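Local coordinates for protein polyketide synthase type I (Bacillus amyloliquefaciens, PDB 5KKU) that forms the N-terminal dehydratase domain, a double-hotdog lyase, of a polyketide synthase in the difficidin assembly line, at residues Ile237-Thr247 with Tyr259-Arg268. Sequence-based numbering, arbitrary orientation.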
ATOM      1  N   ILE A 237       7.371 -12.156  -4.423  1.00 22.24           N
ATOM      2  CA  ILE A 237       8.141 -11.420  -3.451  1.00 16.72           C
ATOM      3  C   ILE A 237       8.094 -11.974  -2.047  1.00 24.10           C
ATOM      4  O   ILE A 237       7.267 -12.788  -1.707  1.00 21.81           O
ATOM      5  CB  ILE A 237       7.773  -9.954  -3.382  1.00 21.14           C
ATOM      6  CG1 ILE A 237       6.352  -9.797  -2.887  1.00 21.92           C
ATOM      7  CG2 ILE A 237       7.980  -9.273  -4.709  1.00 24.15           C
ATOM      8  CD1 ILE A 237       5.973  -8.420  -2.477  1.00 16.83           C
ATOM      9  N   TYR A 238       8.983 -11.504  -1.213  1.00 29.09           N
ATOM     10  CA  TYR A 238       9.084 -11.966   0.144  1.00 27.67           C
ATOM     11  C   TYR A 238       9.156 -10.818   1.088  1.00 23.68           C
ATOM     12  O   TYR A 238      10.172 -10.229   1.222  1.00 20.73           O
ATOM     13  CB  TYR A 238      10.289 -12.880   0.300  1.00 25.04           C
ATOM     14  CG  TYR A 238      10.253 -14.061  -0.611  1.00 19.73           C
ATOM     15  CD1 TYR A 238      10.625 -13.967  -1.915  1.00 23.06           C
ATOM     16  CD2 TYR A 238       9.839 -15.248  -0.159  1.00 23.98           C
ATOM     17  CE1 TYR A 238      10.552 -15.030  -2.730  1.00 24.85           C
ATOM     18  CE2 TYR A 238       9.764 -16.315  -0.968  1.00 28.97           C
ATOM     19  CZ  TYR A 238      10.146 -16.210  -2.236  1.00 27.25           C
ATOM     20  OH  TYR A 238      10.058 -17.280  -2.989  1.00 25.77           O
ATOM     21  N   THR A 239       8.046 -10.527   1.710  1.00 23.38           N
ATOM     22  CA  THR A 239       7.919  -9.463   2.633  1.00 21.57           C
ATOM     23  C   THR A 239       8.364  -9.851   4.042  1.00 23.72           C
ATOM     24  O   THR A 239       7.727 -10.591   4.712  1.00 22.31           O
ATOM     25  CB  THR A 239       6.483  -8.892   2.600  1.00 26.43           C
ATOM     26  OG1 THR A 239       6.207  -8.374   1.298  1.00 18.85           O
ATOM     27  CG2 THR A 239       6.336  -7.808   3.604  1.00 14.09           C
ATOM     28  N   TYR A 240       9.474  -9.326   4.485  1.00 19.87           N
ATOM     29  CA  TYR A 240       9.987  -9.619   5.755  1.00 16.01           C
ATOM     30  C   TYR A 240       9.633  -8.541   6.769  1.00 23.00           C
ATOM     31  O   TYR A 240       9.683  -7.381   6.467  1.00 21.35           O
ATOM     32  CB  TYR A 240      11.478  -9.752   5.644  1.00 23.70           C
ATOM     33  CG  TYR A 240      12.184  -9.816   6.943  1.00 23.32           C
ATOM     34  CD1 TYR A 240      12.382 -11.005   7.566  1.00 24.77           C
ATOM     35  CD2 TYR A 240      12.674  -8.705   7.527  1.00 24.94           C
ATOM     36  CE1 TYR A 240      13.002 -11.082   8.751  1.00 26.65           C
ATOM     37  CE2 TYR A 240      13.312  -8.774   8.725  1.00 27.41           C
ATOM     38  CZ  TYR A 240      13.479  -9.977   9.323  1.00 26.13           C
ATOM     39  OH  TYR A 240      14.074 -10.081  10.487  1.00 27.16           O
ATOM     40  N   SER A 241       9.308  -8.937   7.973  1.00 13.39           N
ATOM     41  CA  SER A 241       8.943  -8.045   9.038  1.00 19.95           C
ATOM     42  C   SER A 241       9.427  -8.578  10.413  1.00 27.99           C
ATOM     43  O   SER A 241       9.419  -9.739  10.660  1.00 29.44           O
ATOM     44  CB  SER A 241       7.447  -7.837   8.964  1.00 28.82           C
ATOM     45  OG  SER A 241       6.905  -7.179  10.036  1.00 32.03           O
ATOM     46  N   ALA A 242       9.915  -7.690  11.258  1.00 27.29           N
ATOM     47  CA  ALA A 242      10.415  -8.070  12.562  1.00 27.49           C
ATOM     48  C   ALA A 242       9.684  -7.475  13.742  1.00 29.42           C
ATOM     49  O   ALA A 242       9.299  -6.357  13.760  1.00 28.62           O
ATOM     50  CB  ALA A 242      11.874  -7.774  12.669  1.00 25.54           C
ATOM     51  N   LYS A 243       9.535  -8.286  14.756  1.00 28.88           N
ATOM     52  CA  LYS A 243       8.868  -7.885  15.961  1.00 29.73           C
ATOM     53  C   LYS A 243       9.493  -6.709  16.667  1.00 27.62           C
ATOM     54  O   LYS A 243       8.812  -5.835  17.049  1.00 32.43           O
ATOM     55  CB  LYS A 243       8.656  -9.064  16.899  1.00 33.91           C
ATOM     56  CG  LYS A 243       7.606  -8.782  17.944  1.00 32.81           C
ATOM     57  CD  LYS A 243       6.880  -9.992  18.449  1.00 32.77           C
ATOM     58  CE  LYS A 243       6.784  -9.951  19.953  1.00 41.87           C
ATOM     59  NZ  LYS A 243       8.089  -9.563  20.566  1.00 41.79           N
ATOM     60  N   ASN A 244      10.806  -6.680  16.720  1.00 26.46           N
ATOM     61  CA  ASN A 244      11.546  -5.575  17.300  1.00 35.74           C
ATOM     62  C   ASN A 244      11.370  -4.207  16.657  1.00 35.03           C
ATOM     63  O   ASN A 244      11.603  -3.225  17.274  1.00 39.66           O
ATOM     64  CB  ASN A 244      13.037  -5.918  17.474  1.00 30.44           C
ATOM     65  CG  ASN A 244      13.857  -5.650  16.259  1.00 35.48           C
ATOM     66  OD1 ASN A 244      13.391  -5.734  15.159  1.00 41.41           O
ATOM     67  ND2 ASN A 244      15.094  -5.342  16.463  1.00 39.70           N
ATOM     68  N   SER A 245      10.949  -4.172  15.419  1.00 33.96           N
ATOM     69  CA  SER A 245      10.611  -2.988  14.707  1.00 31.36           C
ATOM     70  C   SER A 245       9.185  -2.526  14.953  1.00 29.85           C
ATOM     71  O   SER A 245       8.781  -1.554  14.417  1.00 32.98           O
ATOM     72  CB  SER A 245      10.881  -3.202  13.226  1.00 33.16           C
ATOM     73  OG  SER A 245       9.719  -3.525  12.498  1.00 37.20           O
ATOM     74  N   ARG A 246       8.403  -3.278  15.692  1.00 26.05           N
ATOM     75  CA  ARG A 246       7.024  -2.913  15.948  1.00 31.93           C
ATOM     76  C   ARG A 246       6.868  -2.161  17.255  1.00 38.73           C
ATOM     77  O   ARG A 246       7.378  -2.572  18.247  1.00 39.87           O
ATOM     78  CB  ARG A 246       6.170  -4.149  15.970  1.00 32.50           C
ATOM     79  CG  ARG A 246       4.687  -3.984  16.129  1.00 35.82           C
ATOM     80  CD  ARG A 246       3.981  -5.295  15.822  1.00 43.80           C
ATOM     81  NE  ARG A 246       3.873  -5.596  14.414  1.00 40.68           N
ATOM     82  CZ  ARG A 246       4.875  -5.989  13.641  1.00 40.69           C
ATOM     83  NH1 ARG A 246       6.064  -6.168  14.149  1.00 39.32           N
ATOM     84  NH2 ARG A 246       4.697  -6.207  12.364  1.00 29.97           N
ATOM     85  N   THR A 247       6.169  -1.044  17.230  1.00 38.05           N
ATOM     86  CA  THR A 247       5.770  -0.350  18.415  1.00 35.21           C
ATOM     87  C   THR A 247       4.304  -0.055  18.321  1.00 38.61           C
ATOM     88  O   THR A 247       3.716  -0.099  17.264  1.00 36.77           O
ATOM     89  CB  THR A 247       6.498   0.987  18.631  1.00 36.33           C
ATOM     90  OG1 THR A 247       6.219   1.877  17.565  1.00 39.62           O
ATOM     91  CG2 THR A 247       7.985   0.788  18.789  1.00 32.33           C
ATOM     92  N   TYR A 259      -0.834   1.279  15.765  1.00 41.17           N
ATOM     93  CA  TYR A 259       0.463   0.609  15.860  1.00 41.71           C
ATOM     94  C   TYR A 259       1.246   0.715  14.553  1.00 37.82           C
ATOM     95  O   TYR A 259       0.672   0.920  13.483  1.00 37.31           O
ATOM     96  CB  TYR A 259       0.306  -0.859  16.281  1.00 40.34           C
ATOM     97  CG  TYR A 259      -0.453  -1.768  15.340  1.00 38.30           C
ATOM     98  CD1 TYR A 259       0.200  -2.451  14.321  1.00 44.46           C
ATOM     99  CD2 TYR A 259      -1.814  -1.987  15.506  1.00 44.46           C
ATOM    100  CE1 TYR A 259      -0.491  -3.303  13.473  1.00 44.10           C
ATOM    101  CE2 TYR A 259      -2.510  -2.837  14.667  1.00 44.84           C
ATOM    102  CZ  TYR A 259      -1.846  -3.490  13.650  1.00 53.58           C
ATOM    103  OH  TYR A 259      -2.539  -4.334  12.812  1.00 62.47           O
ATOM    104  N   SER A 260       2.530   0.492  14.619  1.00 30.82           N
ATOM    105  CA  SER A 260       3.399   0.758  13.525  1.00 34.43           C
ATOM    106  C   SER A 260       4.576  -0.210  13.484  1.00 30.32           C
ATOM    107  O   SER A 260       4.966  -0.713  14.482  1.00 29.51           O
ATOM    108  CB  SER A 260       3.855   2.204  13.607  1.00 28.67           C
ATOM    109  OG  SER A 260       4.927   2.309  14.453  1.00 30.64           O
ATOM    110  N   ALA A 261       5.074  -0.464  12.283  1.00 30.13           N
ATOM    111  CA  ALA A 261       6.139  -1.412  11.996  1.00 28.89           C
ATOM    112  C   ALA A 261       6.883  -1.110  10.710  1.00 29.26           C
ATOM    113  O   ALA A 261       6.417  -0.413   9.891  1.00 25.46           O
ATOM    114  CB  ALA A 261       5.589  -2.826  11.933  1.00 32.80           C
ATOM    115  N   ASP A 262       7.936  -1.589  10.388  1.00 27.77           N
ATOM    116  CA  ASP A 262       8.862  -1.578   9.277  1.00 26.87           C
ATOM    117  C   ASP A 262       8.712  -2.866   8.550  1.00 26.61           C
ATOM    118  O   ASP A 262       8.445  -3.871   9.161  1.00 28.02           O
ATOM    119  CB  ASP A 262      10.312  -1.561   9.744  1.00 32.00           C
ATOM    120  CG  ASP A 262      10.750  -0.255  10.360  1.00 33.08           C
ATOM    121  OD1 ASP A 262      10.080   0.752  10.212  1.00 28.72           O
ATOM    122  OD2 ASP A 262      11.811  -0.278  10.991  1.00 25.68           O
ATOM    123  N   PHE A 263       8.816  -2.888   7.250  1.00 27.49           N
ATOM    124  CA  PHE A 263       8.894  -4.133   6.544  1.00 22.42           C
ATOM    125  C   PHE A 263       9.925  -3.999   5.465  1.00 30.60           C
ATOM    126  O   PHE A 263      10.199  -2.911   5.061  1.00 30.59           O
ATOM    127  CB  PHE A 263       7.517  -4.666   6.042  1.00 22.49           C
ATOM    128  CG  PHE A 263       6.861  -3.871   4.939  1.00 22.55           C
ATOM    129  CD1 PHE A 263       7.266  -3.968   3.633  1.00 21.85           C
ATOM    130  CD2 PHE A 263       5.790  -3.071   5.211  1.00 22.07           C
ATOM    131  CE1 PHE A 263       6.639  -3.255   2.640  1.00 17.27           C
ATOM    132  CE2 PHE A 263       5.180  -2.363   4.229  1.00 20.10           C
ATOM    133  CZ  PHE A 263       5.610  -2.456   2.939  1.00 15.03           C
ATOM    134  N   THR A 264      10.499  -5.096   5.006  1.00 21.18           N
ATOM    135  CA  THR A 264      11.382  -5.084   3.864  1.00 22.22           C
ATOM    136  C   THR A 264      10.916  -6.094   2.859  1.00 19.45           C
ATOM    137  O   THR A 264      10.572  -7.166   3.224  1.00 18.78           O
ATOM    138  CB  THR A 264      12.841  -5.411   4.242  1.00 27.32           C
ATOM    139  OG1 THR A 264      13.269  -4.571   5.299  1.00 18.76           O
ATOM    140  CG2 THR A 264      13.761  -5.302   3.041  1.00 20.85           C
ATOM    141  N   ILE A 265      10.930  -5.756   1.589  1.00 25.30           N
ATOM    142  CA  ILE A 265      10.498  -6.659   0.550  1.00 20.36           C
ATOM    143  C   ILE A 265      11.694  -7.223  -0.153  1.00 23.66           C
ATOM    144  O   ILE A 265      12.445  -6.498  -0.697  1.00 24.95           O
ATOM    145  CB  ILE A 265       9.540  -5.987  -0.450  1.00 21.91           C
ATOM    146  CG1 ILE A 265       8.355  -5.338   0.240  1.00 21.85           C
ATOM    147  CG2 ILE A 265       8.989  -7.009  -1.382  1.00 19.22           C
ATOM    148  CD1 ILE A 265       7.310  -4.782  -0.676  1.00 18.49           C
ATOM    149  N   TYR A 266      11.842  -8.522  -0.101  1.00 24.26           N
ATOM    150  CA  TYR A 266      12.924  -9.240  -0.742  1.00 25.21           C
ATOM    151  C   TYR A 266      12.524  -9.966  -2.014  1.00 22.35           C
ATOM    152  O   TYR A 266      11.403 -10.324  -2.145  1.00 21.24           O
ATOM    153  CB  TYR A 266      13.501 -10.242   0.232  1.00 21.69           C
ATOM    154  CG  TYR A 266      14.252  -9.628   1.353  1.00 25.85           C
ATOM    155  CD1 TYR A 266      15.540  -9.156   1.194  1.00 22.11           C
ATOM    156  CD2 TYR A 266      13.661  -9.506   2.592  1.00 25.11           C
ATOM    157  CE1 TYR A 266      16.197  -8.592   2.243  1.00 27.40           C
ATOM    158  CE2 TYR A 266      14.319  -8.949   3.634  1.00 21.54           C
ATOM    159  CZ  TYR A 266      15.569  -8.482   3.459  1.00 26.75           C
ATOM    160  OH  TYR A 266      16.137  -7.941   4.525  1.00 25.41           O
ATOM    161  N   ASP A 267      13.432  -9.995  -2.912  1.00 20.86           N
ATOM    162  CA  ASP A 267      13.363 -11.078  -3.650  1.00 25.69           C
ATOM    163  C   ASP A 267      13.932 -12.216  -2.820  1.00 25.44           C
ATOM    164  O   ASP A 267      14.339 -12.264  -1.723  1.00 30.39           O
ATOM    165  CB  ASP A 267      13.908 -10.941  -5.073  1.00 22.45           C
ATOM    166  CG  ASP A 267      15.411 -10.824  -5.154  1.00 32.00           C
ATOM    167  OD1 ASP A 267      16.096 -11.225  -4.237  1.00 33.27           O
ATOM    168  OD2 ASP A 267      15.915 -10.352  -6.172  1.00 25.65           O
ATOM    169  N   ARG A 268      13.816 -13.224  -3.650  1.00 22.87           N
ATOM    170  CA  ARG A 268      14.071 -14.610  -3.475  1.00 29.65           C
ATOM    171  C   ARG A 268      15.518 -14.972  -3.341  1.00 26.59           C
ATOM    172  O   ARG A 268      15.848 -15.781  -2.525  1.00 27.50           O
ATOM    173  CB  ARG A 268      13.483 -15.340  -4.662  1.00 26.08           C
ATOM    174  CG  ARG A 268      13.704 -16.811  -4.705  1.00 24.39           C
ATOM    175  CD  ARG A 268      13.157 -17.509  -3.501  1.00 33.45           C
ATOM    176  NE  ARG A 268      13.846 -18.748  -3.361  1.00 36.43           N
ATOM    177  CZ  ARG A 268      13.336 -19.866  -2.895  1.00 45.36           C
ATOM    178  NH1 ARG A 268      14.102 -20.924  -2.805  1.00 46.67           N
ATOM    179  NH2 ARG A 268      12.085 -19.927  -2.505  1.00 40.00           N
TER
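Y240 and Y266 project together from one face of an antiparallel hairpin, their side chains running alongside each other: Y240 CB meets the edge of the Y266 ring, 3.6 Å from Y266 CE2, while T264 CG2 sits over one face of that ring. The ladder beneath them pairs Y238 with Y266 and Y240 with T264, each as a hydrogen-bonded pair; Y240 N to T264 O measures 2.7 Å. Beyond this ladder, toward the hairpin loop, a short 3-10 turn at residues 243-245 interrupts the strand, after which T247 pairs with S260 and restores the bonding. S245 OG bonds A242 O at 3.1 Å and takes a weak bond from D262 N. R246 CG runs anti to the backbone N (chi1 -176°) and the chain bends at chi3, laying the guanidinium with one face on A261 CB, 3.5 Å from R246 NH2. At the other end the R268 chain passes obliquely by the Y238 ring, and Y238 OH lies at the guanidinium edge, the two planes 65° apart; R268 NH2 gives Y238 OH a weak bond of 3.4 Å, and E176 also bonds that hydroxyl. On the reverse face T239 and I265 form a non-hydrogen-bonded pair, I237 CD1 lies 3.5 Å from I265 CG2, and T239 OG1 bonds S200. In the predicted C-terminal hotdog fold, this hairpin is flanked by strands 172-178 and 272-283; helix 194-200 packs on I237, F263 and I265, and helix 128-133 on Y238 and R268.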